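M152 protein (Murid herpesvirus 1, PDB 4G59) is an MHC class I-like viral glycoprotein, probably an immunoevasin that intercepts MHC class I-related proteins of the infected host. Local coordinates at residues F35-N40 and A72-Q77; D46-E51 and M62-L67; A68-F73 and A162-R167. All coordinates share one frame; numbering follows the deposited sequence.

Contact 1. Residues F35-N40 and A72-Q77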
# COMPACT_ATOMS: atom_id res chain seq x y z
N PHE B 35 -7.69 -13.00 1.16
CA PHE B 35 -8.19 -11.78 1.77
C PHE B 35 -7.13 -11.13 2.66
O PHE B 35 -6.33 -11.81 3.31
CB PHE B 35 -9.45 -12.05 2.61
CG PHE B 35 -10.64 -12.56 1.82
CD1 PHE B 35 -11.69 -11.71 1.52
CD2 PHE B 35 -10.70 -13.88 1.38
CE1 PHE B 35 -12.79 -12.17 0.78
CE2 PHE B 35 -11.80 -14.35 0.64
CZ PHE B 35 -12.83 -13.50 0.34
N ARG B 36 -7.11 -9.80 2.67
CA ARG B 36 -6.35 -9.10 3.69
C ARG B 36 -7.40 -8.42 4.56
O ARG B 36 -8.19 -7.61 4.07
CB ARG B 36 -5.39 -8.08 3.08
CG ARG B 36 -4.43 -7.42 4.11
CD ARG B 36 -3.88 -6.09 3.59
NE ARG B 36 -4.99 -5.17 3.38
CZ ARG B 36 -5.01 -4.20 2.47
NH1 ARG B 36 -3.96 -4.03 1.68
NH2 ARG B 36 -6.09 -3.42 2.35
N HIS B 37 -7.42 -8.78 5.84
CA HIS B 37 -8.31 -8.12 6.80
C HIS B 37 -7.48 -7.24 7.75
O HIS B 37 -6.33 -7.55 8.08
CB HIS B 37 -9.10 -9.16 7.62
CG HIS B 37 -9.90 -10.12 6.79
ND1 HIS B 37 -11.04 -9.75 6.09
CD2 HIS B 37 -9.76 -11.46 6.60
CE1 HIS B 37 -11.54 -10.82 5.49
NE2 HIS B 37 -10.79 -11.86 5.78
N SER B 38 -8.07 -6.13 8.19
CA SER B 38 -7.39 -5.23 9.11
C SER B 38 -8.37 -4.41 9.91
O SER B 38 -9.44 -4.03 9.41
CB SER B 38 -6.47 -4.27 8.37
OG SER B 38 -7.27 -3.42 7.57
N ILE B 39 -8.01 -4.12 11.16
CA ILE B 39 -8.78 -3.18 11.97
C ILE B 39 -7.89 -2.01 12.37
O ILE B 39 -6.69 -2.19 12.66
CB ILE B 39 -9.29 -3.83 13.25
CG1 ILE B 39 -10.09 -5.09 12.92
CG2 ILE B 39 -10.11 -2.85 14.05
CD1 ILE B 39 -10.16 -6.06 14.08
N ASN B 40 -8.46 -0.80 12.39
CA ASN B 40 -7.74 0.34 12.94
C ASN B 40 -8.70 1.30 13.63
O ASN B 40 -9.92 1.19 13.46
CB ASN B 40 -6.90 1.05 11.86
CG ASN B 40 -7.76 1.70 10.78
OD1 ASN B 40 -8.14 2.88 10.90
ND2 ASN B 40 -8.07 0.95 9.71
N ALA B 72 -15.07 -13.59 13.65
CA ALA B 72 -16.34 -14.02 13.09
C ALA B 72 -16.84 -13.02 12.04
O ALA B 72 -17.43 -13.42 11.05
CB ALA B 72 -17.38 -14.26 14.18
N PHE B 73 -16.62 -11.73 12.25
CA PHE B 73 -17.03 -10.71 11.28
C PHE B 73 -16.29 -10.90 9.95
O PHE B 73 -16.89 -10.85 8.86
CB PHE B 73 -16.78 -9.30 11.84
CG PHE B 73 -17.16 -8.17 10.89
CD1 PHE B 73 -18.47 -7.73 10.79
CD2 PHE B 73 -16.19 -7.54 10.10
CE1 PHE B 73 -18.82 -6.69 9.91
CE2 PHE B 73 -16.54 -6.49 9.22
CZ PHE B 73 -17.85 -6.07 9.14
N PHE B 74 -14.99 -11.15 10.05
CA PHE B 74 -14.16 -11.34 8.87
C PHE B 74 -14.47 -12.64 8.17
O PHE B 74 -14.40 -12.71 6.93
CB PHE B 74 -12.68 -11.29 9.21
CG PHE B 74 -12.17 -9.92 9.55
CD1 PHE B 74 -12.52 -8.82 8.77
CD2 PHE B 74 -11.34 -9.73 10.66
CE1 PHE B 74 -12.06 -7.55 9.08
CE2 PHE B 74 -10.86 -8.46 10.97
CZ PHE B 74 -11.22 -7.37 10.19
N VAL B 75 -14.78 -13.68 8.95
CA VAL B 75 -15.25 -14.94 8.38
C VAL B 75 -16.51 -14.68 7.57
O VAL B 75 -16.67 -15.23 6.47
CB VAL B 75 -15.45 -16.04 9.45
CG1 VAL B 75 -16.35 -17.16 8.93
CG2 VAL B 75 -14.10 -16.59 9.86
N GLU B 76 -17.38 -13.81 8.08
CA GLU B 76 -18.59 -13.45 7.34
C GLU B 76 -18.24 -12.70 6.06
O GLU B 76 -18.82 -12.99 5.02
CB GLU B 76 -19.55 -12.63 8.19
CG GLU B 76 -20.72 -11.99 7.42
CD GLU B 76 -21.64 -13.00 6.71
OE1 GLU B 76 -21.54 -14.21 6.99
OE2 GLU B 76 -22.47 -12.58 5.87
N GLN B 77 -17.30 -11.76 6.13
CA GLN B 77 -16.92 -11.01 4.93
C GLN B 77 -16.38 -11.94 3.86
O GLN B 77 -16.60 -11.72 2.68
CB GLN B 77 -15.91 -9.89 5.22
CG GLN B 77 -16.35 -8.83 6.22
CD GLN B 77 -17.72 -8.24 5.94
OE1 GLN B 77 -18.00 -7.76 4.84
NE2 GLN B 77 -18.57 -8.25 6.96
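His37 and Phe74 make an aromatic contact in the buried layer where a helix lies across a sheet, as in the platform of MHC class I-like folds. His37 belongs to strand 34-40 and Phe74 to helix 68-89; the short segments run at 142° to each other, their axes 10.0 Å apart at closest approach. The two rings are nearly parallel, with planes at 27°, but they are slid so far past each other that they barely overlap. Instead, each ring receives the other's CB over its face: His37 CB stands 3.5 Å from the centroid of the Phe74 ring, and Phe74 CB stands 3.7 Å from the centroid of the His37 ring. The two side chains slide past each other in opposite directions, which brings each CB over the other ring; both have CG anti to the carbonyl carbon (chi1 -56° in His37). The tightest approach is His37 ND1 to Phe74 CD1, at 3.2 Å.

The far rim of the phenyl ring reaches along the strand to Ile39. There Ile39 CG1 meets Phe74 CZ at 3.7 Å, at the ring edge, a suitable place for a branched aliphatic residue that fills space beside a flat one. Ser38 O also lies at this edge, near the ring plane. One turn on, Gln77 carries its amide away from the strand, to Tyr99 and Ser152, while its backbone O comes 4.3 Å from Phe35 CE1.

Histidine suits its place because its flat ring can lie against the phenyl group and still bond through both nitrogens: ND1 pairs with Ser27 OG and NE2 with Glu78 OE1. These two bonds fix the rotation of the ring against Phe74, and the nearby carboxylate would be expected to favour the protonated imidazole, despite its buried position.

Contact 2. Residues D46-E51 and M62-L67. With NAG (2-acetamido-2-deoxy-beta-D-glucopyranose), chain E.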
# COMPACT_ATOMS: atom_id res chain seq x y z
N ASP B 46 -2.75 0.20 11.38
CA ASP B 46 -3.45 -1.05 11.70
C ASP B 46 -3.01 -1.64 13.03
O ASP B 46 -1.81 -1.78 13.31
CB ASP B 46 -3.31 -2.12 10.62
CG ASP B 46 -3.71 -1.64 9.25
OD1 ASP B 46 -4.55 -0.72 9.14
OD2 ASP B 46 -3.16 -2.21 8.28
N ILE B 47 -4.00 -1.95 13.86
CA ILE B 47 -3.75 -2.62 15.13
C ILE B 47 -3.83 -4.15 14.95
O ILE B 47 -3.05 -4.92 15.55
CB ILE B 47 -4.74 -2.14 16.20
CG1 ILE B 47 -4.57 -0.63 16.42
CG2 ILE B 47 -4.56 -2.88 17.50
CD1 ILE B 47 -5.76 0.04 17.16
N PHE B 48 -4.76 -4.58 14.10
CA PHE B 48 -4.85 -5.99 13.75
C PHE B 48 -4.87 -6.14 12.25
O PHE B 48 -5.57 -5.39 11.54
CB PHE B 48 -6.09 -6.62 14.36
CG PHE B 48 -6.24 -8.07 14.04
CD1 PHE B 48 -5.46 -9.02 14.69
CD2 PHE B 48 -7.17 -8.49 13.10
CE1 PHE B 48 -5.60 -10.38 14.40
CE2 PHE B 48 -7.31 -9.84 12.80
CZ PHE B 48 -6.52 -10.78 13.46
N ARG B 49 -4.10 -7.10 11.74
CA ARG B 49 -4.07 -7.35 10.31
C ARG B 49 -3.80 -8.80 9.98
O ARG B 49 -2.91 -9.45 10.58
CB ARG B 49 -3.07 -6.45 9.58
CG ARG B 49 -3.16 -6.56 8.05
CD ARG B 49 -1.90 -6.06 7.34
NE ARG B 49 -1.68 -4.61 7.42
CZ ARG B 49 -0.58 -3.99 6.98
NH1 ARG B 49 0.43 -4.69 6.45
NH2 ARG B 49 -0.47 -2.67 7.09
N ILE B 50 -4.56 -9.31 9.03
CA ILE B 50 -4.31 -10.62 8.46
C ILE B 50 -3.95 -10.41 7.01
O ILE B 50 -4.79 -9.96 6.22
CB ILE B 50 -5.56 -11.51 8.49
CG1 ILE B 50 -6.23 -11.47 9.86
CG2 ILE B 50 -5.19 -12.94 8.09
CD1 ILE B 50 -7.47 -12.32 9.98
N GLU B 51 -2.70 -10.74 6.66
CA GLU B 51 -2.27 -10.68 5.26
C GLU B 51 -2.93 -11.79 4.45
O GLU B 51 -3.35 -12.81 5.00
CB GLU B 51 -0.76 -10.84 5.18
CG GLU B 51 0.02 -9.78 5.95
CD GLU B 51 -0.02 -8.41 5.30
OE1 GLU B 51 -0.76 -8.23 4.31
OE2 GLU B 51 0.71 -7.52 5.79
N MET B 62 -1.79 -7.80 22.69
CA MET B 62 -3.12 -8.27 22.27
C MET B 62 -3.18 -9.79 22.35
O MET B 62 -2.28 -10.48 21.85
CB MET B 62 -3.43 -7.89 20.83
CG MET B 62 -3.56 -6.41 20.53
SD MET B 62 -3.61 -6.12 18.73
CE MET B 62 -5.21 -6.90 18.38
N ASN B 63 -4.27 -10.30 22.89
CA ASN B 63 -4.52 -11.72 22.83
C ASN B 63 -5.43 -11.92 21.62
O ASN B 63 -6.61 -11.55 21.65
CB ASN B 63 -5.21 -12.21 24.10
CG ASN B 63 -5.48 -13.71 24.08
OD1 ASN B 63 -5.14 -14.40 23.12
ND2 ASN B 63 -6.10 -14.21 25.14
N VAL B 64 -4.88 -12.50 20.56
CA VAL B 64 -5.63 -12.73 19.32
C VAL B 64 -6.78 -13.73 19.50
O VAL B 64 -7.87 -13.56 18.94
CB VAL B 64 -4.68 -13.15 18.16
CG1 VAL B 64 -3.78 -14.31 18.59
CG2 VAL B 64 -5.47 -13.49 16.91
N SER B 65 -6.55 -14.76 20.32
CA SER B 65 -7.60 -15.72 20.63
C SER B 65 -8.88 -15.07 21.20
O SER B 65 -9.98 -15.57 21.01
CB SER B 65 -7.07 -16.81 21.56
OG SER B 65 -6.26 -17.74 20.85
N GLU B 66 -8.71 -13.93 21.88
CA GLU B 66 -9.83 -13.19 22.46
C GLU B 66 -10.58 -12.35 21.44
O GLU B 66 -11.49 -11.60 21.80
CB GLU B 66 -9.32 -12.28 23.59
CG GLU B 66 -9.76 -12.70 24.99
CD GLU B 66 -9.00 -11.98 26.08
OE1 GLU B 66 -7.75 -12.06 26.09
OE2 GLU B 66 -9.65 -11.33 26.93
N LEU B 67 -10.20 -12.46 20.17
CA LEU B 67 -10.81 -11.64 19.12
C LEU B 67 -11.87 -12.45 18.36
O LEU B 67 -11.91 -12.45 17.13
CB LEU B 67 -9.74 -11.09 18.17
CG LEU B 67 -8.96 -9.81 18.54
CD1 LEU B 67 -8.32 -9.90 19.90
CD2 LEU B 67 -7.88 -9.52 17.50
C1 NAG E . -6.30 -15.54 25.32
C2 NAG E . -7.17 -16.76 25.04
C3 NAG E . -6.95 -17.80 26.13
C4 NAG E . -5.47 -18.12 26.18
C5 NAG E . -4.71 -16.82 26.45
C6 NAG E . -3.22 -17.08 26.59
C7 NAG E . -9.45 -16.78 25.88
C8 NAG E . -10.86 -16.31 25.70
N2 NAG E . -8.57 -16.38 24.98
O3 NAG E . -7.68 -18.97 25.84
O4 NAG E . -5.21 -19.04 27.21
O5 NAG E . -4.94 -15.94 25.38
O6 NAG E . -2.55 -15.86 26.82
O7 NAG E . -9.15 -17.51 26.83
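Ile47 and Phe48, the paired residues of a classic beta bulge opposite Ile39, meet Met62, Val64 and Leu67 of the N-glycosylated loop that leads into helix 68-89. Met62 reaches in with a flexible thioether. Its SD lies 3.6 Å from Ile47 CG2 and 3.4 Å from Ile47 O, and the bend at chi3 (67°) turns CE toward Phe48, where it stops 4.1 Å from CB. The Phe48 ring, held out from the strand with CG anti to the backbone N (chi1 180°), takes Leu67 over one face. Leu67 CD2 sits off-centre, toward the rim, 3.7 Å from Phe48 CD1, while Val64 CG2 approaches Phe48 CE1 at 4.0 Å.

Between these apolar anchors the loop turns Asn63 outward, and its ND2 is bonded to C1 of an N-acetylglucosamine. The same ND2 donates to Glu66 OE1 at 2.9 Å, a bond that should steady the sugar-bearing amide. Ser65 CB packs against the sugar C2, so the sequon residue also touches the glycan.

On the strand, the side chain next to Phe48 serves a separate polar network, in which Arg49 bridges Asp46 and Glu51. Strand 34-40 runs alongside, pairing with the bulge through Ile39, whose side chain also meets Phe48, and helix 161-178 closes the apolar cluster, with Trp168 and Ile175 against Ile47 and Phe171 against Met62.

Contact 3. Residues A68-F73 and A162-R167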
# COMPACT_ATOMS: atom_id res chain seq x y z
N ALA B 68 -12.74 -13.13 19.12
CA ALA B 68 -13.77 -14.00 18.56
C ALA B 68 -14.76 -13.28 17.64
O ALA B 68 -15.06 -13.75 16.55
CB ALA B 68 -14.51 -14.73 19.68
N GLN B 69 -15.30 -12.16 18.11
CA GLN B 69 -16.33 -11.44 17.37
C GLN B 69 -15.79 -10.88 16.05
O GLN B 69 -16.39 -11.10 14.99
CB GLN B 69 -16.94 -10.33 18.23
CG GLN B 69 -17.72 -10.81 19.44
CD GLN B 69 -16.85 -11.43 20.52
OE1 GLN B 69 -15.68 -11.07 20.69
NE2 GLN B 69 -17.42 -12.38 21.25
N GLU B 70 -14.67 -10.17 16.12
CA GLU B 70 -14.06 -9.62 14.91
C GLU B 70 -13.65 -10.71 13.92
O GLU B 70 -13.91 -10.58 12.72
CB GLU B 70 -12.91 -8.64 15.21
CG GLU B 70 -12.09 -8.94 16.45
CD GLU B 70 -12.66 -8.33 17.72
OE1 GLU B 70 -12.91 -7.11 17.76
OE2 GLU B 70 -12.81 -9.07 18.71
N SER B 71 -13.06 -11.79 14.42
CA SER B 71 -12.74 -12.95 13.56
C SER B 71 -13.99 -13.48 12.89
O SER B 71 -13.99 -13.76 11.68
CB SER B 71 -12.06 -14.07 14.34
OG SER B 71 -10.66 -13.96 14.25
N ALA B 72 -15.07 -13.59 13.65
CA ALA B 72 -16.34 -14.02 13.09
C ALA B 72 -16.84 -13.02 12.04
O ALA B 72 -17.43 -13.42 11.05
CB ALA B 72 -17.38 -14.26 14.18
N PHE B 73 -16.62 -11.73 12.25
CA PHE B 73 -17.03 -10.71 11.28
C PHE B 73 -16.29 -10.90 9.95
O PHE B 73 -16.89 -10.85 8.86
CB PHE B 73 -16.78 -9.30 11.84
CG PHE B 73 -17.16 -8.17 10.89
CD1 PHE B 73 -18.47 -7.73 10.79
CD2 PHE B 73 -16.19 -7.54 10.10
CE1 PHE B 73 -18.82 -6.69 9.91
CE2 PHE B 73 -16.54 -6.49 9.22
CZ PHE B 73 -17.85 -6.07 9.14
N ALA B 162 -21.11 -3.17 23.10
CA ALA B 162 -20.56 -2.88 24.42
C ALA B 162 -19.29 -3.68 24.70
O ALA B 162 -18.41 -3.20 25.41
CB ALA B 162 -21.60 -3.14 25.48
N LEU B 163 -19.21 -4.89 24.16
CA LEU B 163 -18.03 -5.72 24.43
C LEU B 163 -16.87 -5.23 23.58
O LEU B 163 -15.72 -5.22 24.03
CB LEU B 163 -18.30 -7.20 24.16
CG LEU B 163 -17.11 -8.14 24.01
CD1 LEU B 163 -16.17 -8.08 25.21
CD2 LEU B 163 -17.60 -9.56 23.83
N LEU B 164 -17.19 -4.80 22.35
CA LEU B 164 -16.20 -4.28 21.42
C LEU B 164 -15.71 -2.91 21.86
O LEU B 164 -14.51 -2.62 21.81
CB LEU B 164 -16.78 -4.21 19.99
CG LEU B 164 -17.02 -5.53 19.26
CD1 LEU B 164 -17.84 -5.32 18.00
CD2 LEU B 164 -15.70 -6.18 18.93
N GLN B 165 -16.63 -2.06 22.31
CA GLN B 165 -16.26 -0.75 22.83
C GLN B 165 -15.25 -0.93 23.97
O GLN B 165 -14.26 -0.21 24.05
CB GLN B 165 -17.49 0.01 23.33
CG GLN B 165 -17.17 1.27 24.10
CD GLN B 165 -16.85 2.46 23.20
OE1 GLN B 165 -17.13 2.46 22.00
NE2 GLN B 165 -16.25 3.48 23.79
N LYS B 166 -15.49 -1.91 24.83
CA LYS B 166 -14.60 -2.11 25.96
C LYS B 166 -13.23 -2.59 25.48
O LYS B 166 -12.19 -2.04 25.88
CB LYS B 166 -15.18 -3.11 26.94
CG LYS B 166 -14.43 -3.17 28.25
CD LYS B 166 -14.89 -4.35 29.08
CE LYS B 166 -14.29 -4.32 30.46
NZ LYS B 166 -13.95 -5.69 30.92
N ARG B 167 -13.23 -3.60 24.62
CA ARG B 167 -11.98 -4.19 24.18
C ARG B 167 -11.14 -3.20 23.38
O ARG B 167 -9.92 -3.11 23.59
CB ARG B 167 -12.22 -5.48 23.38
CG ARG B 167 -10.98 -5.98 22.68
CD ARG B 167 -11.02 -7.46 22.38
NE ARG B 167 -12.16 -7.82 21.55
CZ ARG B 167 -12.98 -8.83 21.82
NH1 ARG B 167 -12.78 -9.57 22.89
NH2 ARG B 167 -14.01 -9.08 21.01
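Gln69, in the first turn of helix 68-89, reaches across to Leu163, Leu164 and Arg167 of helix 161-178, joining what are probably the counterparts of the two helices that flank the groove in MHC class I platforms. The segments are inclined at 112°, with 11.3 Å between their axes, so long side chains must bridge the gap. Gln69 CB begins the path 4.4 Å from Leu164 CD2. The chain then bends at chi2 and sets the amide against Leu163, with CD 3.9 Å and NE2 3.8 Å from Leu163 CD2. At the tip, OE1 accepts a hydrogen bond of 2.6 Å from Arg167 NH2. Amide and guanidinium are nearly parallel in plane, 17° apart, and meet edge-on, with OE1 at the guanidinium edge.

The same NH2 forms a salt bridge with Glu70 OE2, also 2.6 Å away. Here the flat groups are steeply turned, with 76° between carboxylate and guanidinium. Arginine suits the position because its long chain, bent at chi3, delivers one nitrogen to two neighbouring acceptors from successive residues of the other helix. That nitrogen is thus gripped twice, and the carboxylate would be expected to offset the charge of the guanidinium.

The other oxygen of Glu70 is held by Trp168 NE1, which fixes the carboxylate from the far helix as well. Leu164 packs against the same carboxylate and also touches Phe103 of strand 95-103; its CD2 lies 3.2 Å from Glu70 OE1.

From the N terminus, the chain passes first through strand 34-40 and then strand 48-50, its neighbour in the sheet. Contact 2 closes a short loop when residues 62-67 come back against residues 46-51. It is nested within the larger loop of contact 1, which closes when helix 68-89 crosses residues 35-40. Contact 3 opens on the start of that helix, sharing Ala72 and Phe73 with contact 1, and closes some ninety residues later on helix 161-178. Contacts 2 and 3 follow in series, yet meet where Glu66 O approaches Arg167 NH1, while Ile39 CD1 packs on Glu70 CB between contacts 1 and 3. Sheet, glycosylated loop and both helices are thereby joined.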